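Local coordinates for sensor protein (Bacillus halodurans, PDB 3O5Y) that is the GAF sensor domain of a two-component histidine kinase, which probably passes phosphate from ATP to a protein histidine, at residues 23-28 / 87-92. Sequence-based numbering, arbitrary orientation.
Sequences FDRISF and QYLAIL. With ACT (acetate ion), chain C.
The contact lies on the face of the GAF-domain sheet where relatives commonly bind small molecules; here an acetate lies beside it. R25 of the central antiparallel sheet meets L89 and L92 of segment 87-92, which lies on the short helix 86-90. The methyl CD1 of L92 lies over one face of the R25 guanidinium, offset toward its rim, with CD1 3.6 Å from NE. L89 comes in obliquely, its CD2 3.6 Å from R25 NH1. CG of R25 stands anti to the backbone N (chi1 -160°), and a bend at chi2 (-96°) turns the rest of the chain toward the acetate.

The acetate probably came from the crystallisation liquor. Its OXT accepts a nearly straight hydrogen bond from R25 NH1 (3.2 Å, 171°) and a second from S27 OG at 2.9 Å. L89 CD2 lies 3.9 Å from the same OXT. The positive charge of R25 probably helps to hold the anion. Replacing R25 with an alanine would probably leave OXT without its charged donor and open a gap beneath the L92 methyl.

Y62 OH is also hydrogen-bonded to the acetate, and R25 NH2 is hydrogen-bonded to the backbone O of S46. D24 and R25 both pair with G115 of strand 108-116, forming a classic beta bulge where strand 25-32 begins. The R25 side chain also touches V41 of strand 35-42, together with H47 and L94. On the other side of the sheet, F23 and I26 pack on L17 of helix 6-20.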
# COMPACT_ATOMS: atom_id res chain seq x y z
N PHE A 23 1.65 -10.96 -6.65
CA PHE A 23 1.95 -10.39 -5.34
C PHE A 23 1.52 -11.38 -4.28
O PHE A 23 0.70 -12.25 -4.55
CB PHE A 23 1.21 -9.06 -5.13
CG PHE A 23 -0.28 -9.22 -4.93
CD1 PHE A 23 -1.13 -9.34 -6.02
CD2 PHE A 23 -0.82 -9.26 -3.65
CE1 PHE A 23 -2.50 -9.50 -5.85
CE2 PHE A 23 -2.20 -9.42 -3.46
CZ PHE A 23 -3.04 -9.53 -4.57
N ASP A 24 2.04 -11.21 -3.07
CA ASP A 24 1.74 -12.12 -2.00
C ASP A 24 0.94 -11.44 -0.90
O ASP A 24 0.13 -12.09 -0.23
CB ASP A 24 3.04 -12.70 -1.44
CG ASP A 24 3.87 -13.40 -2.52
OD1 ASP A 24 5.00 -12.94 -2.80
OD2 ASP A 24 3.39 -14.40 -3.12
N ARG A 25 1.13 -10.13 -0.72
CA ARG A 25 0.52 -9.44 0.40
C ARG A 25 0.21 -8.03 0.01
O ARG A 25 1.01 -7.39 -0.66
CB ARG A 25 1.49 -9.43 1.58
CG ARG A 25 0.87 -9.19 2.94
CD ARG A 25 0.97 -7.75 3.31
NE ARG A 25 0.47 -7.49 4.65
CZ ARG A 25 0.64 -6.34 5.28
NH1 ARG A 25 1.31 -5.35 4.67
NH2 ARG A 25 0.14 -6.16 6.50
N ILE A 26 -0.96 -7.53 0.40
CA ILE A 26 -1.33 -6.14 0.14
C ILE A 26 -1.90 -5.57 1.40
O ILE A 26 -2.62 -6.25 2.12
CB ILE A 26 -2.41 -6.00 -0.97
CG1 ILE A 26 -1.92 -6.58 -2.28
CG2 ILE A 26 -2.77 -4.53 -1.20
CD1 ILE A 26 -2.32 -5.79 -3.50
N SER A 27 -1.59 -4.31 1.67
CA SER A 27 -2.30 -3.61 2.71
C SER A 27 -2.74 -2.28 2.15
O SER A 27 -2.10 -1.73 1.26
CB SER A 27 -1.45 -3.40 3.96
OG SER A 27 -0.39 -2.53 3.69
N PHE A 28 -3.84 -1.78 2.67
CA PHE A 28 -4.32 -0.49 2.26
C PHE A 28 -4.41 0.38 3.50
O PHE A 28 -4.89 -0.06 4.55
CB PHE A 28 -5.66 -0.60 1.53
CG PHE A 28 -6.37 0.70 1.43
CD1 PHE A 28 -5.90 1.70 0.58
CD2 PHE A 28 -7.46 0.97 2.25
CE1 PHE A 28 -6.53 2.94 0.52
CE2 PHE A 28 -8.10 2.21 2.19
CZ PHE A 28 -7.62 3.20 1.32
N GLN A 87 10.29 -3.67 9.90
CA GLN A 87 10.21 -4.85 10.77
C GLN A 87 8.83 -5.50 10.68
O GLN A 87 8.69 -6.69 10.91
CB GLN A 87 10.53 -4.51 12.22
CG GLN A 87 9.52 -3.53 12.83
CD GLN A 87 9.65 -3.38 14.33
OE1 GLN A 87 9.80 -2.26 14.83
NE2 GLN A 87 9.57 -4.49 15.06
N TYR A 88 7.80 -4.71 10.35
CA TYR A 88 6.42 -5.20 10.35
C TYR A 88 6.10 -5.88 9.04
O TYR A 88 5.19 -6.68 8.96
CB TYR A 88 5.43 -4.07 10.68
CG TYR A 88 5.65 -3.46 12.05
CD1 TYR A 88 5.99 -2.13 12.20
CD2 TYR A 88 5.53 -4.24 13.21
CE1 TYR A 88 6.21 -1.57 13.44
CE2 TYR A 88 5.76 -3.70 14.47
CZ TYR A 88 6.10 -2.36 14.58
OH TYR A 88 6.32 -1.81 15.82
N LEU A 89 6.89 -5.55 8.01
CA LEU A 89 6.80 -6.21 6.73
C LEU A 89 7.71 -7.43 6.66
O LEU A 89 7.28 -8.49 6.20
CB LEU A 89 7.12 -5.23 5.58
CG LEU A 89 6.22 -4.00 5.38
CD1 LEU A 89 6.82 -3.01 4.36
CD2 LEU A 89 4.79 -4.39 4.97
N ALA A 90 8.96 -7.30 7.13
CA ALA A 90 9.92 -8.41 7.07
C ALA A 90 9.39 -9.65 7.78
O ALA A 90 9.64 -10.79 7.35
CB ALA A 90 11.27 -8.02 7.64
N ILE A 91 8.64 -9.42 8.85
CA ILE A 91 8.16 -10.49 9.71
C ILE A 91 7.13 -11.34 9.01
O ILE A 91 6.86 -12.46 9.41
CB ILE A 91 7.60 -9.92 11.04
CG1 ILE A 91 7.58 -11.01 12.13
CG2 ILE A 91 6.22 -9.26 10.84
CD1 ILE A 91 7.22 -10.50 13.52
N LEU A 92 6.56 -10.79 7.94
CA LEU A 92 5.57 -11.49 7.10
C LEU A 92 6.25 -12.23 5.94
O LEU A 92 5.59 -12.61 4.97
CB LEU A 92 4.55 -10.48 6.58
CG LEU A 92 3.81 -9.65 7.63
CD1 LEU A 92 3.05 -8.52 6.97
CD2 LEU A 92 2.87 -10.51 8.51
C ACT C . 1.76 -2.80 7.08
O ACT C . 2.69 -2.22 7.73
OXT ACT C . 1.55 -2.44 5.88
CH3 ACT C . 0.96 -3.87 7.74